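PDB 3QI7: putative transcriptional regulator from Clostridium difficile, which is of unknown function but has a periplasmic-binding-protein-like fold and may bind a small ligand, perhaps a sugar, between two lobes. Local coordinates for residues 99-104 and 125-130; 106-111 and 131-136; 149-154 and 226-231; 179-184 and 189-194. All coordinates share one frame; numbering follows the deposited sequence. Where two conformers were deposited one is given.

In the fold
The four contacts fall into two groups. Contacts 1 and 2 touch in one lobe, their centres about 8 Å apart, and both use helix 101-110: its first turn meets helix 125-131, its last turn the loop before strand 134-137. Contacts 3 and 4, with centres about 10 Å apart, join helices 140-153 and 171-186 to the three-stranded parallel sheet of the other lobe; contact 4 is nested in the loop that contact 3 closes. Contact 1 is buried and apolar, whereas contact 2 lies at the surface and is a salt bridge. Contact 3 packs two small polar residues in the interior, and contact 4 runs from a buried cysteine and leucine out to an exposed lysine.

Contact 1: residues 99-104 and 125-130; sequences GLLPAL and KNQLSQ
Q127 and L128, neighbours on helix 125-131, receive the forked end of L101 from the first turn of helix 101-110. Q127 comes first, and its aliphatic base does the touching: CB lies 3.6 Å from CD2 of L101, and the two side chains cross at about a right angle. The Q127 chain then bends at chi2 (-80°), turning the carboxamide away from the leucine. A glutamine suits this partly exposed position, since it offers methylene carbon to the leucine and keeps its amide clear of it. The backbone N of Q127 is bound to OD1 of D124 at the start of the helix. L128 follows and supplies the buried half of the surface, its CD2 standing 4.2 Å from CD1 of L101. The leucine of helix 101-110 can serve both residues because its CG is anti to the backbone N (chi1 -172°), which holds the fork out from the helix with one methyl for each neighbour. The CA atoms of L101 and L128 are 7.3 Å apart, and their helices follow 88-94 and 115-118, two neighbouring parallel strands of the mixed sheet. V132 also packs on L101, so the leucine is enclosed from the loop after helix 125-131 as well. The side-chain contacts are all carbon to carbon, so the contact rests on dispersion and the exclusion of water.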
loop_
_atom_site.group_PDB
_atom_site.type_symbol
_atom_site.label_atom_id
_atom_site.label_comp_id
_atom_site.label_asym_id
_atom_site.label_seq_id
_atom_site.Cartn_x
_atom_site.Cartn_y
_atom_site.Cartn_z
ATOM N N GLY A 99 17.342 -3.992 2.215
ATOM C CA GLY A 99 18.686 -4.022 1.688
ATOM C C GLY A 99 19.269 -2.681 1.307
ATOM O O GLY A 99 20.495 -2.565 1.186
ATOM N N LEU A 100 18.422 -1.665 1.100
ATOM C CA LEU A 100 18.902 -0.415 0.507
ATOM C C LEU A 100 19.315 0.620 1.559
ATOM O O LEU A 100 19.887 1.672 1.225
ATOM C CB LEU A 100 17.852 0.164 -0.452
ATOM C CG LEU A 100 17.460 -0.767 -1.612
ATOM C CD1 LEU A 100 16.212 -0.223 -2.344
ATOM C CD2 LEU A 100 18.639 -0.996 -2.598
ATOM N N LEU A 101 19.080 0.321 2.827
ATOM C CA LEU A 101 19.397 1.291 3.879
ATOM C C LEU A 101 20.843 1.816 3.844
ATOM O O LEU A 101 21.049 3.032 3.985
ATOM C CB LEU A 101 19.037 0.736 5.266
ATOM C CG LEU A 101 19.128 1.693 6.460
ATOM C CD1 LEU A 101 18.343 2.979 6.230
ATOM C CD2 LEU A 101 18.630 0.980 7.717
ATOM N N PRO A 102 21.857 0.928 3.629
ATOM C CA PRO A 102 23.228 1.474 3.580
ATOM C C PRO A 102 23.400 2.563 2.537
ATOM O O PRO A 102 24.180 3.502 2.755
ATOM C CB PRO A 102 24.106 0.249 3.253
ATOM C CG PRO A 102 23.304 -0.928 3.775
ATOM C CD PRO A 102 21.860 -0.540 3.459
ATOM N N ALA A 103 22.653 2.464 1.438
ATOM C CA ALA A 103 22.718 3.469 0.391
ATOM C C ALA A 103 22.332 4.853 0.924
ATOM O O ALA A 103 22.986 5.858 0.611
ATOM C CB ALA A 103 21.814 3.083 -0.800
ATOM N N LEU A 104 21.253 4.906 1.706
ATOM C CA LEU A 104 20.774 6.176 2.214
ATOM C C LEU A 104 21.673 6.722 3.330
ATOM O O LEU A 104 21.787 7.939 3.492
ATOM C CB LEU A 104 19.323 6.059 2.669
ATOM C CG LEU A 104 18.319 5.756 1.537
ATOM C CD1 LEU A 104 16.923 5.604 2.068
ATOM C CD2 LEU A 104 18.331 6.802 0.455
ATOM N N LYS A 125 12.385 -1.518 11.045
ATOM C CA LYS A 125 11.724 -0.224 11.210
ATOM C C LYS A 125 12.462 0.707 12.173
ATOM O O LYS A 125 12.439 1.926 12.033
ATOM C CB LYS A 125 10.298 -0.420 11.675
ATOM C CG LYS A 125 9.372 -0.930 10.563
ATOM C CD LYS A 125 8.047 -1.428 11.124
ATOM C CE LYS A 125 7.229 -2.130 10.032
ATOM N NZ LYS A 125 5.821 -1.745 10.130
ATOM N N ASN A 126 13.090 0.123 13.177
ATOM C CA ASN A 126 13.895 0.906 14.106
ATOM C C ASN A 126 15.130 1.496 13.413
ATOM O O ASN A 126 15.523 2.642 13.653
ATOM C CB ASN A 126 14.295 0.043 15.304
ATOM C CG ASN A 126 13.101 -0.330 16.155
ATOM O OD1 ASN A 126 12.795 0.348 17.136
ATOM N ND2 ASN A 126 12.378 -1.361 15.747
ATOM N N GLN A 127 15.745 0.696 12.547
ATOM C CA GLN A 127 16.906 1.141 11.778
ATOM C C GLN A 127 16.503 2.238 10.801
ATOM O O GLN A 127 17.190 3.243 10.647
ATOM C CB GLN A 127 17.489 -0.038 11.015
ATOM C CG GLN A 127 18.076 -1.109 11.900
ATOM C CD GLN A 127 19.436 -0.721 12.347
ATOM O OE1 GLN A 127 20.357 -0.610 11.527
ATOM N NE2 GLN A 127 19.588 -0.479 13.642
ATOM N N LEU A 128 15.369 2.042 10.136
ATOM C CA LEU A 128 14.823 3.081 9.272
ATOM C C LEU A 128 14.638 4.413 10.024
ATOM O O LEU A 128 14.977 5.488 9.514
ATOM C CB LEU A 128 13.486 2.623 8.689
ATOM C CG LEU A 128 13.495 1.596 7.551
ATOM C CD1 LEU A 128 12.057 1.226 7.142
ATOM C CD2 LEU A 128 14.238 2.103 6.311
ATOM N N SER A 129 14.108 4.349 11.238
ATOM C CA SER A 129 13.850 5.568 12.009
ATOM C C SER A 129 15.152 6.300 12.335
ATOM O O SER A 129 15.212 7.544 12.268
ATOM C CB SER A 129 13.090 5.245 13.298
ATOM O OG SER A 129 13.001 6.387 14.144
ATOM N N GLN A 130 16.184 5.532 12.699
ATOM C CA GLN A 130 17.487 6.091 13.073
ATOM C C GLN A 130 18.152 6.770 11.872
ATOM O O GLN A 130 18.705 7.846 12.002
ATOM C CB GLN A 130 18.407 4.988 13.639
ATOM C CG GLN A 130 19.657 5.499 14.390
ATOM C CD GLN A 130 20.568 4.376 14.902
ATOM O OE1 GLN A 130 20.170 3.218 15.001
ATOM N NE2 GLN A 130 21.796 4.731 15.228
#

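Contact 2: residues 106-111 and 131-136; sequences KVKEKR and FVDVNL
Helix 106-110 passes the loop that leads from F131 into strand 134-136, with the CA atoms of K108 and F131 8.6 Å apart, and K108 spans the gap to D133. The setting is the mixed sheet of a periplasmic-binding-protein-like lobe: helix 101-110 precedes strand 115-118, which lies beside strand 134-137 and parallel to it. At V132 the chain leaves helical geometry, and the strand begins two residues later. K108 and D133 approach from opposite directions and form a salt bridge, NZ to OD2 2.6 Å, OD2 receiving NZ on its syn lone pair. The other carboxylate oxygen, OD1, stays 3.2 Å from NZ, so the ammonium sits near both. A long, flexible lysine suits this reach; it bends at chi2 (-71°) and again at chi4 to bring NZ to the carboxylate. Each charged group has further partners. NZ also binds the carbonyl oxygens of P112 and I114, while OD2 accepts the backbone N-H of T116, so the pair clips the end of the helix to the following strand. Such surroundings would be expected to favour a charged lysine and a charged aspartate. N135 bonds at the start of the strand, its OD1 meeting OG of S118. Its ND2 donates to the carbonyl O of V132 at 3.1 Å, with the donor 55° out of the carbonyl plane.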
loop_
_atom_site.group_PDB
_atom_site.type_symbol
_atom_site.label_atom_id
_atom_site.label_comp_id
_atom_site.label_asym_id
_atom_site.label_seq_id
_atom_site.Cartn_x
_atom_site.Cartn_y
_atom_site.Cartn_z
ATOM N N LYS A 106 24.938 6.382 3.264
ATOM C CA LYS A 106 26.088 6.929 2.539
ATOM C C LYS A 106 25.734 8.276 1.899
ATOM O O LYS A 106 26.549 9.204 1.916
ATOM C CB LYS A 106 26.640 5.930 1.508
ATOM N N VAL A 107 24.516 8.401 1.366
ATOM C CA VAL A 107 24.086 9.672 0.777
ATOM C C VAL A 107 24.081 10.798 1.804
ATOM O O VAL A 107 24.518 11.924 1.516
ATOM C CB VAL A 107 22.681 9.597 0.173
ATOM C CG1 VAL A 107 22.256 10.996 -0.301
ATOM C CG2 VAL A 107 22.653 8.613 -0.957
ATOM N N LYS A 108 23.569 10.483 2.989
ATOM C CA LYS A 108 23.458 11.444 4.078
ATOM C C LYS A 108 24.820 11.897 4.602
ATOM O O LYS A 108 25.007 13.069 4.936
ATOM C CB LYS A 108 22.617 10.853 5.215
ATOM C CG LYS A 108 21.151 11.223 5.136
ATOM C CD LYS A 108 20.946 12.711 5.464
ATOM C CE LYS A 108 19.583 12.957 6.055
ATOM N NZ LYS A 108 18.990 14.232 5.594
ATOM N N GLU A 109 25.776 10.976 4.660
ATOM C CA GLU A 109 27.146 11.361 5.035
ATOM C C GLU A 109 27.792 12.307 3.996
ATOM O O GLU A 109 28.496 13.240 4.372
ATOM C CB GLU A 109 28.026 10.132 5.349
ATOM C CG GLU A 109 28.813 9.519 4.188
ATOM C CD GLU A 109 29.923 8.580 4.669
ATOM O OE1 GLU A 109 29.607 7.510 5.242
ATOM O OE2 GLU A 109 31.112 8.913 4.467
ATOM N N LYS A 110 27.524 12.103 2.701
ATOM C CA LYS A 110 28.095 13.004 1.673
ATOM C C LYS A 110 27.281 14.310 1.533
ATOM O O LYS A 110 27.844 15.386 1.369
ATOM C CB LYS A 110 28.236 12.284 0.331
ATOM N N ARG A 111 25.954 14.204 1.618
ATOM C CA ARG A 111 25.053 15.339 1.436
ATOM C C ARG A 111 24.022 15.379 2.572
ATOM O O ARG A 111 22.876 14.934 2.389
ATOM C CB ARG A 111 24.304 15.201 0.085
ATOM C CG ARG A 111 25.194 15.218 -1.186
ATOM C CD ARG A 111 25.513 16.634 -1.698
ATOM N NE ARG A 111 24.306 17.407 -1.998
ATOM C CZ ARG A 111 23.521 17.249 -3.067
ATOM N NH1 ARG A 111 23.786 16.326 -3.987
ATOM N NH2 ARG A 111 22.431 18.016 -3.205
ATOM N N PHE A 131 18.073 6.138 10.697
ATOM C CA PHE A 131 18.965 6.537 9.568
ATOM C C PHE A 131 18.296 7.220 8.376
ATOM O O PHE A 131 19.000 7.721 7.501
ATOM C CB PHE A 131 19.765 5.319 9.068
ATOM C CG PHE A 131 20.683 4.734 10.104
ATOM C CD1 PHE A 131 21.723 5.478 10.619
ATOM C CD2 PHE A 131 20.490 3.433 10.568
ATOM C CE1 PHE A 131 22.570 4.936 11.589
ATOM C CE2 PHE A 131 21.323 2.885 11.535
ATOM C CZ PHE A 131 22.367 3.634 12.045
ATOM N N VAL A 132 16.964 7.228 8.335
ATOM C CA VAL A 132 16.210 7.863 7.240
ATOM C C VAL A 132 15.335 8.962 7.831
ATOM O O VAL A 132 14.720 8.770 8.900
ATOM C CB VAL A 132 15.352 6.805 6.474
ATOM C CG1 VAL A 132 14.546 7.450 5.347
ATOM C CG2 VAL A 132 16.246 5.649 5.951
ATOM N N ASP A 133 15.260 10.123 7.171
ATOM C CA ASP A 133 14.566 11.289 7.772
ATOM C C ASP A 133 13.048 11.081 8.050
ATOM O O ASP A 133 12.586 11.361 9.147
ATOM C CB ASP A 133 14.722 12.553 6.900
ATOM C CG ASP A 133 16.169 12.957 6.689
ATOM O OD1 ASP A 133 16.961 12.814 7.637
ATOM O OD2 ASP A 133 16.515 13.438 5.564
ATOM N N VAL A 134 12.290 10.644 7.029
ATOM C CA VAL A 134 10.828 10.422 7.115
ATOM C C VAL A 134 10.526 9.016 6.629
ATOM O O VAL A 134 11.045 8.588 5.604
ATOM C CB VAL A 134 10.029 11.443 6.276
ATOM C CG1 VAL A 134 8.510 11.210 6.421
ATOM C CG2 VAL A 134 10.393 12.871 6.690
ATOM N N ASN A 135 9.753 8.289 7.421
ATOM C CA ASN A 135 9.424 6.891 7.171
ATOM C C ASN A 135 7.922 6.664 7.228
ATOM O O ASN A 135 7.286 6.958 8.223
ATOM C CB ASN A 135 10.161 6.004 8.171
ATOM C CG ASN A 135 11.669 6.181 8.076
ATOM O OD1 ASN A 135 12.290 5.669 7.140
ATOM N ND2 ASN A 135 12.255 6.969 8.993
ATOM N N LEU A 136 7.382 6.170 6.124
ATOM C CA LEU A 136 5.972 5.943 5.942
ATOM C C LEU A 136 5.782 4.483 5.597
ATOM O O LEU A 136 6.547 3.922 4.802
ATOM C CB LEU A 136 5.467 6.770 4.777
ATOM C CG LEU A 136 5.743 8.278 4.839
ATOM C CD1 LEU A 136 5.324 8.937 3.478
ATOM C CD2 LEU A 136 5.030 8.899 6.013
#

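Contact 3: residues 149-154 and 226-231; sequences ERSKEM and DINVFG
Helix 140-153 lies against the three-stranded parallel sheet of the second lobe of this periplasmic-binding-protein-like fold, and S151 meets N228 where it passes edge strand 228-231. The two CA atoms are 6.2 Å apart, a closeness that a small side chain such as serine permits. Both residues are polar yet buried, and OG of S151 and OD1 of N228 each have a backbone partner. With chi1 at -65°, OG of S151 lies beside its own backbone N and binds the carbonyl O of L147, one turn back in the helix. N228 extends from the strand with CG anti to the backbone N (chi1 -172°), and its OD1 accepts the N-H of A252. The side chains therefore pack rather than bond: OG of S151 comes 3.2 Å from ND2 of N228, but the angle is too poor for a hydrogen bond. F159 of the central strand touches both residues. At the base of the pair, CB of S151 rests 3.9 Å from CB of N228.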
loop_
_atom_site.group_PDB
_atom_site.type_symbol
_atom_site.label_atom_id
_atom_site.label_comp_id
_atom_site.label_asym_id
_atom_site.label_seq_id
_atom_site.Cartn_x
_atom_site.Cartn_y
_atom_site.Cartn_z
ATOM N N GLU A 149 -12.720 -4.549 12.660
ATOM C CA GLU A 149 -13.756 -3.540 12.968
ATOM C C GLU A 149 -14.632 -3.245 11.751
ATOM O O GLU A 149 -15.869 -3.267 11.852
ATOM C CB GLU A 149 -13.126 -2.263 13.510
ATOM C CG GLU A 149 -12.433 -2.479 14.850
ATOM C CD GLU A 149 -11.727 -1.232 15.336
ATOM O OE1 GLU A 149 -11.800 -0.223 14.630
ATOM O OE2 GLU A 149 -11.094 -1.270 16.424
ATOM N N ARG A 150 -14.004 -3.045 10.593
ATOM C CA ARG A 150 -14.753 -2.691 9.380
ATOM C C ARG A 150 -15.643 -3.834 8.929
ATOM O O ARG A 150 -16.760 -3.593 8.431
ATOM C CB ARG A 150 -13.814 -2.195 8.249
ATOM C CG ARG A 150 -13.285 -0.782 8.510
ATOM C CD ARG A 150 -12.268 -0.231 7.456
ATOM N NE ARG A 150 -11.725 1.044 7.935
ATOM C CZ ARG A 150 -10.801 1.781 7.332
ATOM N NH1 ARG A 150 -10.302 1.445 6.141
ATOM N NH2 ARG A 150 -10.384 2.882 7.928
ATOM N N SER A 151 -15.172 -5.076 9.110
ATOM C CA SER A 151 -16.003 -6.269 8.951
ATOM C C SER A 151 -17.272 -6.256 9.850
ATOM O O SER A 151 -18.409 -6.486 9.365
ATOM C CB SER A 151 -15.160 -7.546 9.255
ATOM O OG SER A 151 -14.123 -7.699 8.298
ATOM N N LYS A 152 -17.066 -5.977 11.146
ATOM C CA LYS A 152 -18.157 -5.861 12.130
ATOM C C LYS A 152 -19.172 -4.796 11.662
ATOM O O LYS A 152 -20.372 -5.051 11.654
ATOM C CB LYS A 152 -17.612 -5.502 13.543
ATOM C CG LYS A 152 -18.667 -5.520 14.684
ATOM C CD LYS A 152 -18.917 -6.912 15.227
ATOM C CE LYS A 152 -20.046 -6.965 16.223
ATOM N NZ LYS A 152 -19.912 -8.201 17.035
ATOM N N GLU A 153 -18.673 -3.655 11.218
ATOM C CA GLU A 153 -19.519 -2.501 10.840
ATOM C C GLU A 153 -20.378 -2.817 9.625
ATOM O O GLU A 153 -21.488 -2.296 9.477
ATOM C CB GLU A 153 -18.691 -1.266 10.598
ATOM C CG GLU A 153 -17.986 -0.830 11.881
ATOM C CD GLU A 153 -16.842 0.157 11.679
ATOM O OE1 GLU A 153 -16.760 0.778 10.619
ATOM O OE2 GLU A 153 -16.001 0.324 12.598
HETATM N N MSE A 154 -19.874 -3.693 8.785
HETATM C CA MSE A 154 -20.611 -4.136 7.593
HETATM C C MSE A 154 -21.612 -5.240 7.892
HETATM O O MSE A 154 -22.265 -5.737 6.969
HETATM C CB MSE A 154 -19.601 -4.578 6.525
HETATM C CG MSE A 154 -18.791 -3.407 6.024
HETATM SE SE MSE A 154 -17.415 -3.837 4.765
HETATM C CE MSE A 154 -18.530 -4.008 3.170
ATOM N N ASP A 226 -24.169 -13.549 5.937
ATOM C CA ASP A 226 -23.568 -12.359 6.554
ATOM C C ASP A 226 -22.319 -12.710 7.341
ATOM O O ASP A 226 -22.273 -12.612 8.582
ATOM C CB ASP A 226 -24.550 -11.589 7.430
ATOM C CG ASP A 226 -25.727 -11.016 6.640
ATOM O OD1 ASP A 226 -25.602 -10.773 5.432
ATOM O OD2 ASP A 226 -26.782 -10.802 7.257
ATOM N N ILE A 227 -21.297 -13.100 6.587
ATOM C CA ILE A 227 -19.957 -13.342 7.124
ATOM C C ILE A 227 -18.978 -12.590 6.258
ATOM O O ILE A 227 -19.253 -12.345 5.081
ATOM C CB ILE A 227 -19.613 -14.860 7.140
ATOM C CG1 ILE A 227 -19.546 -15.455 5.710
ATOM C CG2 ILE A 227 -20.662 -15.600 8.000
ATOM C CD1 ILE A 227 -19.382 -17.008 5.614
ATOM N N ASN A 228 -17.843 -12.214 6.840
ATOM C CA ASN A 228 -16.727 -11.659 6.076
ATOM C C ASN A 228 -15.716 -12.729 5.730
ATOM O O ASN A 228 -15.289 -13.500 6.604
ATOM C CB ASN A 228 -16.005 -10.543 6.832
ATOM C CG ASN A 228 -14.970 -9.832 5.967
ATOM O OD1 ASN A 228 -15.345 -9.155 5.029
ATOM N ND2 ASN A 228 -13.673 -10.047 6.235
ATOM N N VAL A 229 -15.292 -12.762 4.461
ATOM C CA VAL A 229 -14.291 -13.738 4.046
ATOM C C VAL A 229 -13.018 -12.982 3.634
ATOM O O VAL A 229 -13.059 -11.993 2.890
ATOM C CB VAL A 229 -14.813 -14.643 2.910
ATOM C CG1 VAL A 229 -13.687 -15.605 2.379
ATOM C CG2 VAL A 229 -16.053 -15.432 3.353
ATOM N N PHE A 230 -11.877 -13.458 4.117
ATOM C CA PHE A 230 -10.619 -12.786 3.861
ATOM C C PHE A 230 -9.532 -13.766 3.517
ATOM O O PHE A 230 -9.379 -14.771 4.215
ATOM C CB PHE A 230 -10.201 -12.052 5.122
ATOM C CG PHE A 230 -8.874 -11.341 5.012
ATOM C CD1 PHE A 230 -8.758 -10.173 4.265
ATOM C CD2 PHE A 230 -7.761 -11.807 5.686
ATOM C CE1 PHE A 230 -7.559 -9.471 4.196
ATOM C CE2 PHE A 230 -6.548 -11.131 5.584
ATOM C CZ PHE A 230 -6.449 -9.961 4.835
ATOM N N GLY A 231 -8.735 -13.427 2.500
ATOM C CA GLY A 231 -7.542 -14.208 2.129
ATOM C C GLY A 231 -6.298 -13.337 2.057
ATOM O O GLY A 231 -6.368 -12.085 2.157
#

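Contact 4: residues 179-184 and 189-194; sequences MIKETC and LPFVQV
The ring of F191 is met by three residues of helix 179-184. K181 covers one face: its CA stands 4.2 Å from the ring centroid and 6° off the normal, a CH-pi contact, and its CG continues outward 3.8 Å from CD2 of F191. I180 reaches the ring obliquely, CG2 lying 3.6 Å from CE1 of F191, with its side chain at about a right angle to that of the phenylalanine. C184 adds a sulfur-aromatic contact, SG being 5.3 Å from the ring centroid and also oblique to it. The ring gets there because CG of F191 is anti to the backbone N (chi1 175°), which sends it from the strand toward the helix. C184 also makes an apolar contact with L189, SG to CD2 3.9 Å. This is the second half of a beta-alpha-beta crossover: strand 159-164 leads into helix 171-186, and strand 191-196 returns parallel to the first, running nearly antiparallel to the helix. The turn is fastened by L189 N, which donates to C184 O at 2.9 Å with an N-H...O angle of 158°. Farther out, the extended K181 chain places NZ 3.1 Å from a water that donates to OE1 of Q193 and lies at the edge of the F191 ring, in its plane. On the helix itself, M179 O accepts hydrogen bonds from both the backbone N and OG1 of T183, from opposite faces of its carbonyl plane, while T183 packs against K145 and A148 of helix 140-153.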
loop_
_atom_site.group_PDB
_atom_site.type_symbol
_atom_site.label_atom_id
_atom_site.label_comp_id
_atom_site.label_asym_id
_atom_site.label_seq_id
_atom_site.Cartn_x
_atom_site.Cartn_y
_atom_site.Cartn_z
HETATM N N MSE A 179 -3.734 -10.035 15.471
HETATM C CA MSE A 179 -4.526 -8.889 15.824
HETATM C C MSE A 179 -5.963 -8.993 15.288
HETATM O O MSE A 179 -6.874 -8.529 15.958
HETATM C CB MSE A 179 -3.853 -7.577 15.396
HETATM C CG MSE A 179 -4.567 -6.360 15.926
HETATM SE SE MSE A 179 -4.716 -6.345 17.893
HETATM C CE MSE A 179 -2.825 -6.123 18.305
ATOM N N ILE A 180 -6.198 -9.634 14.137
ATOM C CA ILE A 180 -7.595 -9.854 13.727
ATOM C C ILE A 180 -8.309 -10.702 14.775
ATOM O O ILE A 180 -9.442 -10.393 15.155
ATOM C CB ILE A 180 -7.735 -10.536 12.353
ATOM C CG1 ILE A 180 -7.259 -9.608 11.260
ATOM C CG2 ILE A 180 -9.203 -10.929 12.052
ATOM C CD1 ILE A 180 -6.914 -10.336 9.937
ATOM N N LYS A 181 -7.637 -11.760 15.249
ATOM C CA LYS A 181 -8.235 -12.709 16.204
ATOM C C LYS A 181 -8.569 -12.053 17.531
ATOM O O LYS A 181 -9.645 -12.278 18.093
ATOM C CB LYS A 181 -7.286 -13.901 16.455
ATOM C CG LYS A 181 -7.881 -15.047 17.230
ATOM C CD LYS A 181 -6.871 -16.214 17.369
ATOM C CE LYS A 181 -7.508 -17.417 18.058
ATOM N NZ LYS A 181 -6.543 -18.561 18.221
ATOM N N GLU A 182 -7.643 -11.245 18.020
ATOM C CA GLU A 182 -7.781 -10.557 19.305
ATOM C C GLU A 182 -8.883 -9.518 19.194
ATOM O O GLU A 182 -9.793 -9.432 20.058
ATOM C CB GLU A 182 -6.433 -9.921 19.651
ATOM C CG GLU A 182 -6.322 -9.118 20.918
ATOM C CD GLU A 182 -4.901 -8.551 21.065
ATOM O OE1 GLU A 182 -3.937 -9.333 20.865
ATOM O OE2 GLU A 182 -4.746 -7.331 21.336
ATOM N N THR A 183 -8.838 -8.753 18.113
ATOM C CA THR A 183 -9.853 -7.740 17.897
ATOM C C THR A 183 -11.246 -8.372 17.791
ATOM O O THR A 183 -12.185 -7.904 18.466
ATOM C CB THR A 183 -9.552 -6.820 16.698
ATOM O OG1 THR A 183 -8.279 -6.171 16.872
ATOM C CG2 THR A 183 -10.653 -5.725 16.579
ATOM N N CYS A 184 -11.391 -9.409 16.963
ATOM C CA CYS A 184 -12.654 -10.151 16.868
ATOM C C CYS A 184 -13.171 -10.607 18.247
ATOM O O CYS A 184 -14.363 -10.547 18.516
ATOM C CB CYS A 184 -12.523 -11.358 15.928
ATOM S SG CYS A 184 -12.533 -10.968 14.189
ATOM N N LEU A 189 -17.063 -10.809 17.527
ATOM C CA LEU A 189 -17.180 -11.353 16.171
ATOM C C LEU A 189 -16.543 -12.741 16.113
ATOM O O LEU A 189 -15.317 -12.875 16.203
ATOM C CB LEU A 189 -16.475 -10.443 15.158
ATOM C CG LEU A 189 -16.462 -10.817 13.662
ATOM C CD1 LEU A 189 -17.857 -11.271 13.183
ATOM C CD2 LEU A 189 -15.954 -9.626 12.849
ATOM N N PRO A 190 -17.362 -13.786 15.917
ATOM C CA PRO A 190 -16.788 -15.118 15.764
ATOM C C PRO A 190 -15.682 -15.160 14.704
ATOM O O PRO A 190 -15.821 -14.606 13.633
ATOM C CB PRO A 190 -17.998 -15.978 15.370
ATOM C CG PRO A 190 -19.172 -15.265 16.006
ATOM C CD PRO A 190 -18.834 -13.805 15.872
ATOM N N PHE A 191 -14.563 -15.788 15.044
ATOM C CA PHE A 191 -13.428 -15.847 14.160
ATOM C C PHE A 191 -13.133 -17.312 13.821
ATOM O O PHE A 191 -13.099 -18.153 14.708
ATOM C CB PHE A 191 -12.219 -15.180 14.817
ATOM C CG PHE A 191 -10.968 -15.291 14.024
ATOM C CD1 PHE A 191 -10.716 -14.420 12.989
ATOM C CD2 PHE A 191 -10.015 -16.262 14.335
ATOM C CE1 PHE A 191 -9.541 -14.527 12.243
ATOM C CE2 PHE A 191 -8.852 -16.366 13.614
ATOM C CZ PHE A 191 -8.613 -15.498 12.558
ATOM N N VAL A 192 -12.929 -17.594 12.533
ATOM C CA VAL A 192 -12.666 -18.946 12.054
ATOM C C VAL A 192 -11.370 -18.947 11.272
ATOM O O VAL A 192 -11.283 -18.305 10.229
ATOM C CB VAL A 192 -13.809 -19.434 11.140
ATOM C CG1 VAL A 192 -13.556 -20.895 10.688
ATOM C CG2 VAL A 192 -15.174 -19.266 11.870
ATOM N N GLN A 193 -10.342 -19.653 11.756
ATOM C CA GLN A 193 -9.088 -19.752 10.981
ATOM C C GLN A 193 -9.038 -21.066 10.215
ATOM O O GLN A 193 -9.199 -22.135 10.798
ATOM C CB GLN A 193 -7.849 -19.609 11.878
ATOM C CG GLN A 193 -6.562 -19.958 11.175
ATOM C CD GLN A 193 -5.381 -19.824 12.079
ATOM O OE1 GLN A 193 -5.501 -19.285 13.165
ATOM N NE2 GLN A 193 -4.239 -20.355 11.655
ATOM N N VAL A 194 -8.823 -20.970 8.907
ATOM C CA VAL A 194 -8.790 -22.129 8.031
ATOM C C VAL A 194 -7.481 -22.163 7.265
ATOM O O VAL A 194 -7.131 -21.200 6.540
ATOM C CB VAL A 194 -9.958 -22.125 7.054
ATOM C CG1 VAL A 194 -9.957 -23.438 6.190
ATOM C CG2 VAL A 194 -11.261 -21.982 7.806
HETATM O O HOH W 1 -7.352 -19.283 15.368
#